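Local structure of 3-oxoacyl-(Acyl-carrier protein) synthase (Burkholderia xenovorans, 4EFI) at residues A[267-272]-A[284-289]; A[247-252]-A[326-331]; A[296-301]-A[306-311]. The protein probably catalyses the condensation of an acyl group with malonyl-acyl-carrier protein, as a 3-oxoacyl-(acyl-carrier protein) synthase of the thiolase superfamily. All blocks are in the same frame, centred on the assembly; numbering follows the deposited sequence. Where two conformers were deposited one is given.

Contact 1 (A[267-272]-A[284-289]); sequences FLFHQA and AGLPAE
Leu286 forks between two phenylalanine rings of strand 266-269, Phe267 and Phe269. Its CD2 methyl sits over one face of the Phe267 ring, 3.9 Å from the ring centroid and 10° off the ring normal. This is a CH-pi contact. Its other methyl, CD1, meets the Phe269 ring at the edge and in plane, with Leu286 CD1 3.6 Å from Phe269 CZ. CD1 also touches Phe267 CG, so the methyls are not shared out one per ring. The CG of Leu286 stands anti to the carbonyl carbon (chi1 -57°), and this directs the fork at the strand. Leu286 and Phe269 approach from opposite directions. Pro287 adds a lesser contact: its CD lies 4.2 Å from Phe267 CE2, oblique to the ring. No hydrogen bond joins the two segments. Beyond the rings, Gln271 folds back on its own strand. Its NE2 donates a nearly straight bond of 3.0 Å to Phe269 O, with the acceptor in the amide plane. Helix 235-257 also packs on Phe269, through Val246 and Val250. Just before Leu286, helix 274-283 ends in a Schellman motif with Gly285 at positive phi. The contact packs a post-helix loop against a strand at the sheet's edge within this chain, in a thiolase-type fold.

Contact 2 (A[247-252]-A[326-331]); sequences PKLVSR and GMFGFG
This is apolar helix-on-sheet packing: Val250 and Leu249 of helix 235-257 lie against Phe328 of strand 323-331. The helix covers one side of the five-stranded mixed sheet of this thiolase-type fold, and all three residues are buried. Phe328 carries the strand's side of the contact. Its chi1 of -54° sets CG beside the backbone N, which carries the ring off the strand toward the helix. The ring extends to the helix backbone: Phe328 CE1 is 3.7 Å from Val250 CA. Val250 lays one methyl on the ring. Val250 CG2 is over the centre of one face, 3.8 Å from the centroid of the Phe328 ring and 12° off the normal, a CH-pi contact. The Val250 and Phe328 side chains cross at about a right angle. The second methyl, Val250 CG1, touches nearer the rim, 4.1 Å from Phe328 CZ. Leu249 comes from another side. Leu249 CD2 is at the ring edge, near the ring plane, 4.1 Å from Phe328 CD1. A face and an edge of the same ring are therefore both used by consecutive helix residues. No hydrogen bond crosses between the segments. Around the contact, Leu249 also touches Trp336 and Ser338 of strand 335-343, while Thr253, further along the helix, packs on Phe328. On the other flank of strand 323-331, Phe269 of strand 266-269 meets both Phe328 and Val250, so the helix spans three neighbouring strands.

Contact 3 (A[296-301]-A[306-311]); sequences GEYGNT and IPLLIT
Leu308 meets Tyr298 and Thr301 where helix 295-298 and the turn after it pack on helix 305-313, in the C-terminal part of a thiolase-type fold. The two segments are joined by a short connection of four residues. Gly299, the first residue to leave helical geometry, has positive phi and turns the chain from Tyr298 toward Thr301.

The direct contacts are van der Waals packing, and all of them use one methyl, Leu308 CD2. Leu308 CG is anti to the backbone N (chi1 -178°), which extends the side chain from its helix toward the turn. On the Tyr298 side, Leu308 CD2 rests by the base of the ring, 3.7 Å from Tyr298 CB and equally close to CG. The methyl lies oblique to the ring. The same methyl also touches both branches of Thr301, whose side chain crosses that of Leu308 at about a right angle. Thr301 CG2 is 4.0 Å from Leu308 CD2. Val26 and Ser24 of strand 17-26 and Ala176 of strand 176-184 also pack on Leu308.

Polar interactions tie each segment to its surroundings and do not bridge the two. In the conformer given, Glu297 OE2 forms a salt bridge with Arg56 NH2. Asn300 uses both ends of its amide: OD1 accepts from Ser302 N and ND2 binds Ala272 O. This fixes the amide's rotation within the turn. On the helix, Thr311 OG1 is hydrogen-bonded with the hydroxyls of Ser24 and Thr351.

The hydroxyl branch of Thr301 is turned to the leucine too, with Thr301 OG1 3.8 Å from Leu308 CD2.

Contacts 1 and 2 share the five-stranded sheet, with centres about 9 Å apart. Their strands are parallel neighbours: Leu268 N lies 2.8 Å from Gly326 O, and Leu268 O is 2.8 Å from Phe328 N, both probable hydrogen bonds. Contact 3 lies about 13 Å from contact 1 and about 17 Å from contact 2, centre to centre. Gln271 NE2 packs 3.6 Å from Leu309 CD2, joining contacts 1 and 3. Ile306 and Ile310 pack on segment 326-331. Along the chain, contacts 1 and 3 both fall inside the loop closed by contact 2. His270 CE1 lies 3.3 Å from Asn300 OD1, and His270 also touches Cys128, consistent with the Cys-His-Asn triad of KAS III enzymes.

Contact 1 (A[267-272]-A[284-289])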
loop_
_atom_site.group_PDB
_atom_site.type_symbol
_atom_site.label_atom_id
_atom_site.label_comp_id
_atom_site.label_asym_id
_atom_site.label_seq_id
_atom_site.Cartn_x
_atom_site.Cartn_y
_atom_site.Cartn_z
ATOM N N PHE A 267 9.189 -11.504 2.776
ATOM C CA PHE A 267 9.551 -10.192 2.261
ATOM C C PHE A 267 8.360 -9.708 1.444
ATOM O O PHE A 267 8.060 -10.266 0.387
ATOM C CB PHE A 267 10.792 -10.299 1.372
ATOM C CG PHE A 267 11.995 -10.895 2.087
ATOM C CD1 PHE A 267 12.777 -10.133 2.944
ATOM C CD2 PHE A 267 12.315 -12.226 1.919
ATOM C CE1 PHE A 267 13.872 -10.706 3.600
ATOM C CE2 PHE A 267 13.386 -12.781 2.570
ATOM C CZ PHE A 267 14.158 -12.029 3.411
ATOM N N LEU A 268 7.685 -8.684 1.953
ATOM C CA LEU A 268 6.425 -8.194 1.399
ATOM C C LEU A 268 6.687 -6.954 0.578
ATOM O O LEU A 268 7.003 -5.902 1.146
ATOM C CB LEU A 268 5.488 -7.874 2.551
ATOM C CG LEU A 268 5.234 -9.041 3.498
ATOM C CD1 LEU A 268 4.596 -8.556 4.774
ATOM C CD2 LEU A 268 4.343 -10.064 2.813
ATOM N N PHE A 269 6.580 -7.073 -0.739
ATOM C CA PHE A 269 6.797 -5.959 -1.644
ATOM C C PHE A 269 5.489 -5.396 -2.128
ATOM O O PHE A 269 4.528 -6.126 -2.372
ATOM C CB PHE A 269 7.575 -6.411 -2.879
ATOM C CG PHE A 269 9.032 -6.679 -2.625
ATOM C CD1 PHE A 269 9.436 -7.881 -2.078
ATOM C CD2 PHE A 269 9.994 -5.724 -2.907
ATOM C CE1 PHE A 269 10.789 -8.141 -1.823
ATOM C CE2 PHE A 269 11.337 -5.977 -2.662
ATOM C CZ PHE A 269 11.729 -7.193 -2.118
ATOM N N HIS A 270 5.472 -4.094 -2.363
ATOM C CA HIS A 270 4.401 -3.499 -3.121
ATOM C C HIS A 270 4.248 -4.278 -4.403
ATOM O O HIS A 270 5.246 -4.577 -5.084
ATOM C CB HIS A 270 4.713 -2.045 -3.420
ATOM C CG HIS A 270 3.871 -1.466 -4.519
ATOM N ND1 HIS A 270 2.530 -1.481 -4.481
ATOM C CD2 HIS A 270 4.224 -0.865 -5.720
ATOM C CE1 HIS A 270 2.047 -0.910 -5.593
ATOM N NE2 HIS A 270 3.085 -0.533 -6.349
ATOM N N GLN A 271 3.011 -4.625 -4.749
ATOM C CA GLN A 271 2.728 -5.521 -5.863
ATOM C C GLN A 271 2.667 -4.744 -7.176
ATOM O O GLN A 271 1.606 -4.563 -7.768
ATOM C CB GLN A 271 1.433 -6.282 -5.596
ATOM C CG GLN A 271 1.497 -7.113 -4.303
ATOM C CD GLN A 271 2.270 -8.397 -4.490
ATOM O OE1 GLN A 271 1.796 -9.330 -5.141
ATOM N NE2 GLN A 271 3.471 -8.457 -3.906
ATOM N N ALA A 272 3.816 -4.254 -7.620
ATOM C CA ALA A 272 3.863 -3.335 -8.745
ATOM C C ALA A 272 3.446 -4.012 -10.046
ATOM O O ALA A 272 2.621 -3.481 -10.801
ATOM C CB ALA A 272 5.268 -2.744 -8.882
ATOM N N ALA A 284 18.014 -8.735 -5.401
ATOM C CA ALA A 284 18.242 -8.639 -3.956
ATOM C C ALA A 284 18.624 -9.984 -3.341
ATOM O O ALA A 284 18.801 -10.091 -2.129
ATOM C CB ALA A 284 17.011 -8.082 -3.262
ATOM N N GLY A 285 18.746 -11.013 -4.171
ATOM C CA GLY A 285 19.123 -12.334 -3.697
ATOM C C GLY A 285 18.161 -12.901 -2.673
ATOM O O GLY A 285 18.563 -13.531 -1.693
ATOM N N LEU A 286 16.874 -12.674 -2.895
ATOM C CA LEU A 286 15.867 -13.160 -1.983
ATOM C C LEU A 286 15.251 -14.420 -2.525
ATOM O O LEU A 286 15.001 -14.535 -3.720
ATOM C CB LEU A 286 14.759 -12.122 -1.773
ATOM C CG LEU A 286 15.190 -10.753 -1.255
ATOM C CD1 LEU A 286 13.958 -9.860 -1.173
ATOM C CD2 LEU A 286 15.872 -10.841 0.087
ATOM N N PRO A 287 14.987 -15.376 -1.639
ATOM C CA PRO A 287 14.355 -16.631 -2.040
ATOM C C PRO A 287 12.901 -16.408 -2.473
ATOM O O PRO A 287 12.077 -15.909 -1.706
ATOM C CB PRO A 287 14.464 -17.498 -0.770
ATOM C CG PRO A 287 14.593 -16.496 0.356
ATOM C CD PRO A 287 15.296 -15.315 -0.197
ATOM N N ALA A 288 12.584 -16.779 -3.707
ATOM C CA ALA A 288 11.304 -16.447 -4.317
ATOM C C ALA A 288 10.103 -16.978 -3.538
ATOM O O ALA A 288 9.054 -16.329 -3.470
ATOM C CB ALA A 288 11.261 -16.928 -5.759
ATOM N N GLU A 289 10.242 -18.141 -2.918
ATOM C CA GLU A 289 9.121 -18.692 -2.167
ATOM C C GLU A 289 8.782 -17.843 -0.927
ATOM O O GLU A 289 7.676 -17.912 -0.394
ATOM C CB GLU A 289 9.395 -20.153 -1.785
ATOM C CG GLU A 289 10.344 -20.365 -0.608
ATOM C CD GLU A 289 11.814 -20.203 -0.931
ATOM O OE1 GLU A 289 12.200 -19.867 -2.079
ATOM O OE2 GLU A 289 12.605 -20.428 0.007
#

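Contact 2 (A[247-252]-A[326-331])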
loop_
_atom_site.group_PDB
_atom_site.type_symbol
_atom_site.label_atom_id
_atom_site.label_comp_id
_atom_site.label_asym_id
_atom_site.label_seq_id
_atom_site.Cartn_x
_atom_site.Cartn_y
_atom_site.Cartn_z
ATOM N N PRO A 247 16.737 -2.592 -4.547
ATOM C CA PRO A 247 17.683 -3.575 -3.999
ATOM C C PRO A 247 18.601 -2.979 -2.922
ATOM O O PRO A 247 18.912 -3.648 -1.941
ATOM C CB PRO A 247 18.472 -4.027 -5.237
ATOM C CG PRO A 247 17.495 -3.844 -6.364
ATOM C CD PRO A 247 16.774 -2.565 -6.021
ATOM N N LYS A 248 19.008 -1.729 -3.096
ATOM C CA LYS A 248 19.820 -1.030 -2.103
ATOM C C LYS A 248 19.045 -0.819 -0.799
ATOM O O LYS A 248 19.577 -0.959 0.293
ATOM C CB LYS A 248 20.266 0.320 -2.669
ATOM N N LEU A 249 17.767 -0.482 -0.929
ATOM C CA LEU A 249 16.884 -0.373 0.221
ATOM C C LEU A 249 16.787 -1.697 0.982
ATOM O O LEU A 249 16.871 -1.726 2.207
ATOM C CB LEU A 249 15.501 0.068 -0.247
ATOM C CG LEU A 249 14.399 0.112 0.811
ATOM C CD1 LEU A 249 14.691 1.175 1.859
ATOM C CD2 LEU A 249 13.058 0.336 0.144
ATOM N N VAL A 250 16.621 -2.793 0.249
ATOM C CA VAL A 250 16.493 -4.098 0.878
ATOM C C VAL A 250 17.783 -4.430 1.633
ATOM O O VAL A 250 17.745 -4.825 2.799
ATOM C CB VAL A 250 16.169 -5.200 -0.153
ATOM C CG1 VAL A 250 16.235 -6.584 0.481
ATOM C CG2 VAL A 250 14.788 -4.965 -0.765
ATOM N N SER A 251 18.919 -4.266 0.968
ATOM C CA SER A 251 20.202 -4.586 1.579
ATOM C C SER A 251 20.390 -3.820 2.885
ATOM O O SER A 251 20.714 -4.393 3.925
ATOM C CB SER A 251 21.341 -4.262 0.611
ATOM O OG SER A 251 22.601 -4.531 1.193
ATOM N N ARG A 252 20.174 -2.513 2.829
ATOM C CA ARG A 252 20.436 -1.671 4.002
ATOM C C ARG A 252 19.456 -1.961 5.128
ATOM O O ARG A 252 19.823 -1.954 6.308
ATOM C CB ARG A 252 20.447 -0.188 3.635
ATOM C CG ARG A 252 20.821 0.708 4.793
ATOM C CD ARG A 252 22.254 0.519 5.281
ATOM N NE ARG A 252 22.457 1.360 6.463
ATOM C CZ ARG A 252 23.322 1.138 7.432
ATOM N NH1 ARG A 252 24.146 0.100 7.377
ATOM N NH2 ARG A 252 23.373 1.974 8.463
ATOM N N GLY A 326 9.886 -8.326 6.472
ATOM C CA GLY A 326 10.397 -7.129 5.821
ATOM C C GLY A 326 9.353 -6.635 4.845
ATOM O O GLY A 326 8.677 -7.442 4.206
ATOM N N MET A 327 9.188 -5.320 4.751
ATOM C CA MET A 327 8.151 -4.706 3.910
ATOM C C MET A 327 8.811 -3.624 3.078
ATOM O O MET A 327 9.597 -2.856 3.611
ATOM C CB MET A 327 7.037 -4.084 4.751
ATOM C CG MET A 327 6.407 -5.054 5.710
ATOM S SD MET A 327 5.103 -4.281 6.654
ATOM C CE MET A 327 4.742 -5.537 7.885
ATOM N N PHE A 328 8.530 -3.585 1.780
ATOM C CA PHE A 328 9.212 -2.661 0.870
ATOM C C PHE A 328 8.215 -2.049 -0.081
ATOM O O PHE A 328 7.635 -2.749 -0.896
ATOM C CB PHE A 328 10.307 -3.409 0.096
ATOM C CG PHE A 328 11.262 -4.132 0.989
ATOM C CD1 PHE A 328 12.272 -3.442 1.642
ATOM C CD2 PHE A 328 11.089 -5.474 1.262
ATOM C CE1 PHE A 328 13.122 -4.087 2.517
ATOM C CE2 PHE A 328 11.940 -6.131 2.143
ATOM C CZ PHE A 328 12.962 -5.433 2.757
ATOM N N GLY A 329 8.031 -0.739 0.045
ATOM C CA GLY A 329 7.128 0.005 -0.810
ATOM C C GLY A 329 7.909 1.012 -1.625
ATOM O O GLY A 329 8.892 1.576 -1.155
ATOM N N PHE A 330 7.491 1.205 -2.868
ATOM C CA PHE A 330 8.168 2.117 -3.774
ATOM C C PHE A 330 7.178 2.615 -4.816
ATOM O O PHE A 330 6.211 1.930 -5.131
ATOM C CB PHE A 330 9.311 1.374 -4.462
ATOM C CG PHE A 330 8.944 -0.020 -4.871
ATOM C CD1 PHE A 330 8.965 -1.053 -3.951
ATOM C CD2 PHE A 330 8.547 -0.292 -6.168
ATOM C CE1 PHE A 330 8.613 -2.334 -4.320
ATOM C CE2 PHE A 330 8.193 -1.573 -6.542
ATOM C CZ PHE A 330 8.227 -2.594 -5.616
ATOM N N GLY A 331 7.434 3.790 -5.375
ATOM C CA GLY A 331 6.573 4.334 -6.407
ATOM C C GLY A 331 6.513 5.847 -6.384
ATOM O O GLY A 331 7.541 6.512 -6.432
#

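Contact 3 (A[296-301]-A[306-311])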
loop_
_atom_site.group_PDB
_atom_site.type_symbol
_atom_site.label_atom_id
_atom_site.label_comp_id
_atom_site.label_asym_id
_atom_site.label_seq_id
_atom_site.Cartn_x
_atom_site.Cartn_y
_atom_site.Cartn_z
ATOM N N GLY A 296 -2.190 -11.687 -8.814
ATOM C CA GLY A 296 -3.050 -12.459 -9.680
ATOM C C GLY A 296 -4.539 -12.321 -9.431
ATOM O O GLY A 296 -5.350 -12.445 -10.360
ATOM N N GLU A 297 -4.910 -12.114 -8.174
ATOM C CA GLU A 297 -6.323 -12.035 -7.805
ATOM C C GLU A 297 -6.807 -10.607 -7.585
ATOM O O GLU A 297 -7.994 -10.362 -7.637
ATOM C CB GLU A 297 -6.610 -12.827 -6.516
ATOM C CG GLU A 297 -6.296 -14.309 -6.582
ATOM C CD GLU A 297 -7.039 -15.028 -7.697
ATOM O OE1 GLU A 297 -8.271 -14.856 -7.816
ATOM O OE2 GLU A 297 -6.382 -15.761 -8.463
ATOM N N TYR A 298 -5.891 -9.673 -7.318
ATOM C CA TYR A 298 -6.263 -8.328 -6.899
ATOM C C TYR A 298 -5.685 -7.210 -7.755
ATOM O O TYR A 298 -6.068 -6.050 -7.583
ATOM C CB TYR A 298 -5.918 -8.074 -5.422
ATOM C CG TYR A 298 -6.606 -9.063 -4.533
ATOM C CD1 TYR A 298 -7.975 -8.984 -4.300
ATOM C CD2 TYR A 298 -5.901 -10.140 -3.983
ATOM C CE1 TYR A 298 -8.621 -9.939 -3.519
ATOM C CE2 TYR A 298 -6.537 -11.089 -3.217
ATOM C CZ TYR A 298 -7.888 -10.984 -2.994
ATOM O OH TYR A 298 -8.542 -11.933 -2.218
ATOM N N GLY A 299 -4.793 -7.536 -8.689
ATOM C CA GLY A 299 -4.049 -6.509 -9.393
ATOM C C GLY A 299 -3.170 -5.725 -8.441
ATOM O O GLY A 299 -2.973 -6.096 -7.283
ATOM N N ASN A 300 -2.628 -4.626 -8.947
ATOM C CA ASN A 300 -1.838 -3.678 -8.169
ATOM C C ASN A 300 -2.821 -2.757 -7.455
ATOM O O ASN A 300 -3.569 -2.043 -8.114
ATOM C CB ASN A 300 -0.952 -2.918 -9.162
ATOM C CG ASN A 300 -0.174 -1.776 -8.568
ATOM O OD1 ASN A 300 -0.539 -1.184 -7.549
ATOM N ND2 ASN A 300 0.911 -1.420 -9.256
ATOM N N THR A 301 -2.832 -2.786 -6.120
ATOM C CA THR A 301 -3.785 -2.000 -5.328
ATOM C C THR A 301 -3.116 -0.823 -4.647
ATOM O O THR A 301 -3.588 -0.320 -3.630
ATOM C CB THR A 301 -4.518 -2.860 -4.286
ATOM O OG1 THR A 301 -3.574 -3.494 -3.409
ATOM C CG2 THR A 301 -5.396 -3.907 -4.986
ATOM N N ILE A 306 0.571 -3.810 0.305
ATOM C CA ILE A 306 1.244 -4.572 1.352
ATOM C C ILE A 306 0.288 -5.106 2.432
ATOM O O ILE A 306 0.309 -6.285 2.751
ATOM C CB ILE A 306 2.442 -3.784 1.944
ATOM C CG1 ILE A 306 3.536 -3.637 0.883
ATOM C CG2 ILE A 306 2.958 -4.491 3.188
ATOM C CD1 ILE A 306 4.670 -2.700 1.269
ATOM N N PRO A 307 -0.574 -4.250 3.012
ATOM C CA PRO A 307 -1.501 -4.820 4.001
ATOM C C PRO A 307 -2.453 -5.867 3.393
ATOM O O PRO A 307 -2.795 -6.848 4.054
ATOM C CB PRO A 307 -2.250 -3.595 4.557
ATOM C CG PRO A 307 -2.023 -2.502 3.567
ATOM C CD PRO A 307 -0.648 -2.788 2.977
ATOM N N LEU A 308 -2.835 -5.701 2.130
ATOM C CA LEU A 308 -3.682 -6.700 1.465
ATOM C C LEU A 308 -2.907 -8.011 1.319
ATOM O O LEU A 308 -3.439 -9.106 1.564
ATOM C CB LEU A 308 -4.175 -6.183 0.106
ATOM C CG LEU A 308 -5.108 -7.133 -0.658
ATOM C CD1 LEU A 308 -6.401 -7.388 0.080
ATOM C CD2 LEU A 308 -5.360 -6.549 -2.048
ATOM N N LEU A 309 -1.624 -7.910 1.017
ATOM C CA LEU A 309 -0.759 -9.073 0.917
ATOM C C LEU A 309 -0.692 -9.789 2.279
ATOM O O LEU A 309 -0.756 -11.027 2.350
ATOM C CB LEU A 309 0.627 -8.631 0.444
ATOM C CG LEU A 309 1.585 -9.669 -0.096
ATOM C CD1 LEU A 309 1.052 -10.286 -1.353
ATOM C CD2 LEU A 309 2.897 -8.959 -0.349
ATOM N N ILE A 310 -0.563 -9.028 3.366
ATOM C CA ILE A 310 -0.547 -9.623 4.699
ATOM C C ILE A 310 -1.830 -10.400 4.934
ATOM O O ILE A 310 -1.796 -11.539 5.379
ATOM C CB ILE A 310 -0.373 -8.551 5.796
ATOM C CG1 ILE A 310 0.997 -7.901 5.663
ATOM C CG2 ILE A 310 -0.582 -9.139 7.200
ATOM C CD1 ILE A 310 1.210 -6.687 6.523
ATOM N N THR A 311 -2.983 -9.792 4.668
ATOM C CA THR A 311 -4.235 -10.462 5.024
ATOM C C THR A 311 -4.543 -11.660 4.140
ATOM O O THR A 311 -5.048 -12.671 4.636
ATOM C CB THR A 311 -5.452 -9.504 5.119
ATOM O OG1 THR A 311 -5.785 -8.967 3.830
ATOM C CG2 THR A 311 -5.179 -8.375 6.077
#